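Local coordinates for protein concanavalin B (Canavalia ensiformis, PDB 6CAF) that may act as a carbohydrate-binding protein in the seed, being a chitinase-like member of glycosyl hydrolase family 18, at residues D125-L130 against Y172-V177. Numbering follows the deposited sequence.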
ATOM      1  N   ASP A 125      -2.615 -21.709  -3.308  1.00 10.91           N
ATOM      2  CA  ASP A 125      -3.295 -21.528  -4.587  1.00 11.30           C
ATOM      3  C   ASP A 125      -3.291 -20.027  -4.964  1.00 11.53           C
ATOM      4  O   ASP A 125      -3.032 -19.650  -6.114  1.00 11.52           O
ATOM      5  CB  ASP A 125      -4.767 -21.970  -4.516  1.00 13.04           C
ATOM      6  CG  ASP A 125      -5.002 -23.441  -4.381  1.00 16.26           C
ATOM      7  OD1 ASP A 125      -4.098 -24.239  -4.606  1.00 17.42           O
ATOM      8  OD2 ASP A 125      -6.176 -23.775  -4.088  1.00 20.17           O
ATOM      9  N   LEU A 126      -3.635 -19.162  -4.014  1.00 10.74           N
ATOM     10  CA  LEU A 126      -3.720 -17.744  -4.274  1.00 10.67           C
ATOM     11  C   LEU A 126      -2.336 -17.158  -4.546  1.00 10.95           C
ATOM     12  O   LEU A 126      -2.184 -16.308  -5.432  1.00 11.04           O
ATOM     13  CB  LEU A 126      -4.417 -17.041  -3.102  1.00 11.60           C
ATOM     14  CG  LEU A 126      -4.673 -15.555  -3.277  1.00 12.96           C
ATOM     15  CD1 LEU A 126      -5.565 -15.254  -4.456  1.00 15.14           C
ATOM     16  CD2 LEU A 126      -5.238 -14.946  -2.002  1.00 14.22           C
ATOM     17  N   ALA A 127      -1.332 -17.565  -3.772  1.00  9.90           N
ATOM     18  CA  ALA A 127       0.006 -17.074  -4.051  1.00 10.28           C
ATOM     19  C   ALA A 127       0.437 -17.435  -5.467  1.00 10.31           C
ATOM     20  O   ALA A 127       1.024 -16.616  -6.182  1.00 10.74           O
ATOM     21  CB  ALA A 127       0.970 -17.649  -3.026  1.00 11.06           C
ATOM     22  N   GLU A 128       0.162 -18.663  -5.880  1.00 10.70           N
ATOM     23  CA  GLU A 128       0.485 -19.093  -7.229  1.00 10.82           C
ATOM     24  C   GLU A 128      -0.278 -18.290  -8.266  1.00 11.11           C
ATOM     25  O   GLU A 128       0.278 -17.886  -9.288  1.00 11.80           O
ATOM     26  CB  GLU A 128       0.210 -20.592  -7.403  1.00 12.08           C
ATOM     27  CG  GLU A 128       1.250 -21.474  -6.701  1.00 13.76           C
ATOM     28  CD  GLU A 128       2.596 -21.477  -7.390  1.00 15.72           C
ATOM     29  OE1 GLU A 128       2.616 -21.546  -8.663  1.00 19.01           O
ATOM     30  OE2 GLU A 128       3.649 -21.495  -6.723  1.00 15.64           O
ATOM     31  N   TYR A 129      -1.557 -18.082  -8.006  1.00 11.09           N
ATOM     32  CA  TYR A 129      -2.365 -17.246  -8.899  1.00 10.70           C
ATOM     33  C   TYR A 129      -1.761 -15.849  -9.058  1.00 10.90           C
ATOM     34  O   TYR A 129      -1.619 -15.329 -10.195  1.00 11.41           O
ATOM     35  CB  TYR A 129      -3.801 -17.180  -8.387  1.00 11.87           C
ATOM     36  CG  TYR A 129      -4.645 -16.059  -8.989  1.00 15.41           C
ATOM     37  CD1 TYR A 129      -5.302 -16.176 -10.156  1.00 24.47           C
ATOM     38  CD2 TYR A 129      -4.733 -14.849  -8.308  1.00 18.21           C
ATOM     39  CE1 TYR A 129      -6.083 -15.091 -10.656  1.00 26.80           C
ATOM     40  CE2 TYR A 129      -5.450 -13.796  -8.752  1.00 24.41           C
ATOM     41  CZ  TYR A 129      -6.141 -13.889  -9.904  1.00 24.47           C
ATOM     42  OH  TYR A 129      -6.818 -12.676 -10.198  1.00 25.03           O
ATOM     43  N   LEU A 130      -1.399 -15.245  -7.927  1.00 10.30           N
ATOM     44  CA  LEU A 130      -0.801 -13.927  -8.001  1.00 10.22           C
ATOM     45  C   LEU A 130       0.488 -13.943  -8.814  1.00 10.66           C
ATOM     46  O   LEU A 130       0.754 -13.044  -9.633  1.00 11.68           O
ATOM     47  CB  LEU A 130      -0.588 -13.349  -6.616  1.00 10.87           C
ATOM     48  CG  LEU A 130      -1.876 -13.091  -5.827  1.00 11.00           C
ATOM     49  CD1 LEU A 130      -1.563 -12.804  -4.386  1.00 11.72           C
ATOM     50  CD2 LEU A 130      -2.655 -11.945  -6.426  1.00 12.81           C
ATOM     51  N   TYR A 172       6.422 -15.399  -0.321  1.00 10.99           N
ATOM     52  CA  TYR A 172       7.819 -15.277  -0.030  1.00 12.19           C
ATOM     53  C   TYR A 172       8.625 -16.477  -0.563  1.00 12.97           C
ATOM     54  O   TYR A 172       9.704 -16.341  -1.133  1.00 14.50           O
ATOM     55  CB  TYR A 172       7.996 -15.135   1.475  1.00 13.92           C
ATOM     56  CG  TYR A 172       9.417 -14.814   1.771  1.00 18.27           C
ATOM     57  CD1 TYR A 172       9.892 -13.496   1.649  1.00 22.79           C
ATOM     58  CD2 TYR A 172      10.263 -15.756   2.120  1.00 25.02           C
ATOM     59  CE1 TYR A 172      11.213 -13.192   1.849  1.00 23.68           C
ATOM     60  CE2 TYR A 172      11.623 -15.477   2.346  1.00 24.13           C
ATOM     61  CZ  TYR A 172      12.070 -14.182   2.216  1.00 27.13           C
ATOM     62  OH  TYR A 172      13.375 -13.805   2.403  1.00 30.42           O
ATOM     63  N   GLN A 173       8.056 -17.666  -0.420  1.00 12.02           N
ATOM     64  CA  GLN A 173       8.729 -18.861  -0.904  0.50 12.94           C
ATOM     65  C   GLN A 173       8.828 -18.868  -2.428  1.00 13.46           C
ATOM     66  O   GLN A 173       9.852 -19.268  -2.988  1.00 15.25           O
ATOM     67  CB  GLN A 173       8.048 -20.128  -0.384  0.50 14.96           C
ATOM     68  CG  GLN A 173       8.226 -20.345   1.112  0.50 17.79           C
ATOM     69  CD  GLN A 173       9.676 -20.503   1.501  0.50 27.61           C
ATOM     70  OE1 GLN A 173      10.459 -21.079   0.750  0.50 29.05           O
ATOM     71  NE2 GLN A 173      10.046 -19.979   2.666  0.50 34.76           N
ATOM     72  N   ILE A 174       7.783 -18.429  -3.106  1.00 12.73           N
ATOM     73  CA  ILE A 174       7.775 -18.339  -4.561  1.00 13.34           C
ATOM     74  C   ILE A 174       8.892 -17.382  -5.013  1.00 13.44           C
ATOM     75  O   ILE A 174       9.543 -17.622  -6.035  1.00 14.80           O
ATOM     76  CB  ILE A 174       6.369 -17.910  -5.088  1.00 14.25           C
ATOM     77  CG1 ILE A 174       5.382 -19.060  -4.983  1.00 14.00           C
ATOM     78  CG2 ILE A 174       6.460 -17.413  -6.532  1.00 17.79           C
ATOM     79  CD1 ILE A 174       3.929 -18.591  -5.103  1.00 16.11           C
ATOM     80  N   LYS A 175       9.066 -16.279  -4.301  1.00 15.05           N
ATOM     81  CA  LYS A 175      10.065 -15.341  -4.670  1.00 16.68           C
ATOM     82  C   LYS A 175      11.417 -16.034  -4.646  1.00 18.62           C
ATOM     83  O   LYS A 175      12.243 -15.814  -5.528  1.00 18.92           O
ATOM     84  CB  LYS A 175       9.984 -14.160  -3.687  1.00 20.37           C
ATOM     85  CG  LYS A 175      11.021 -13.092  -3.803  1.00 26.20           C
ATOM     86  CD  LYS A 175      10.606 -12.008  -2.779  1.00 31.89           C
ATOM     87  CE  LYS A 175      11.697 -11.075  -2.328  1.00 64.48           C
ATOM     88  NZ  LYS A 175      10.996  -9.835  -1.844  1.00 70.68           N
ATOM     89  N   ASP A 176      11.660 -16.877  -3.644  0.50 18.76           N
ATOM     90  CA  ASP A 176      12.927 -17.603  -3.572  0.50 23.56           C
ATOM     91  C   ASP A 176      13.037 -18.680  -4.659  0.50 24.04           C
ATOM     92  O   ASP A 176      14.107 -18.889  -5.226  0.50 41.96           O
ATOM     93  CB  ASP A 176      13.114 -18.234  -2.182  0.50 36.30           C
ATOM     94  CG  ASP A 176      14.577 -18.568  -1.878  0.50 61.14           C
ATOM     95  OD1 ASP A 176      15.467 -18.080  -2.635  0.50207.38           O
ATOM     96  OD2 ASP A 176      14.839 -19.329  -0.900  0.50 95.08           O
ATOM     97  N   VAL A 177      11.936 -19.367  -4.951  1.00 19.67           N
ATOM     98  CA  VAL A 177      11.971 -20.385  -6.003  1.00 20.48           C
ATOM     99  C   VAL A 177      12.422 -19.816  -7.330  1.00 22.28           C
ATOM    100  O   VAL A 177      13.283 -20.383  -8.022  1.00 25.92           O
ATOM    101  CB  VAL A 177      10.566 -21.030  -6.176  1.00 19.07           C
ATOM    102  CG1 VAL A 177      10.466 -21.846  -7.462  1.00 22.87           C
ATOM    103  CG2 VAL A 177      10.283 -21.889  -4.955  1.00 22.77           C
TER
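The Glu128 carboxylate turns one face to Ile174: methyl CD1 stands over the plane near OE2, 3.3 Å from that oxygen, with CG1 behind it at 3.5 Å from OE2. The approach is steeply tilted from the carboxylate plane, and OE1 lies farther back. The second flat group is the peptide carbonyl of Ala127: Ile174 CD1 sits over its face, almost directly above O, at 3.7 Å. The same methyl reaches Ala127 CB, also at 3.7 Å, which makes CD1 the point where an apolar methyl and two oxygens converge. Ile174 gets there by an outstretched arm: CG1 is anti to the carbonyl carbon (chi1 -74°) and chi2 is extended at 164°. Glu128, by contrast, sets out across the line to the other helix, and its bend at chi2 (-72°) brings the carboxylate nearer to Ile174.

In the family 18 TIM barrel, helices 120-135 and 164-178 are consecutive members of the outer layer, following the adjacent parallel strands 103-109 and 150-154. Ile174 also touches Lys124 and His131, so that with Ala127 and Glu128 its surroundings are spaced as in a knobs-into-holes socket. Here the backbones come closest at Glu128 CA and Ile174 CA, 7.8 Å apart. Alongside, Ala127 packs on Glu170 and Leu171, carrying the helix interface on from Ile174. Glu128 OE2 is not left to the methyl alone: it forms a salt bridge with Lys124 NZ, one turn earlier on its own helix, which probably steadies the carboxylate at the partly exposed border of the seam.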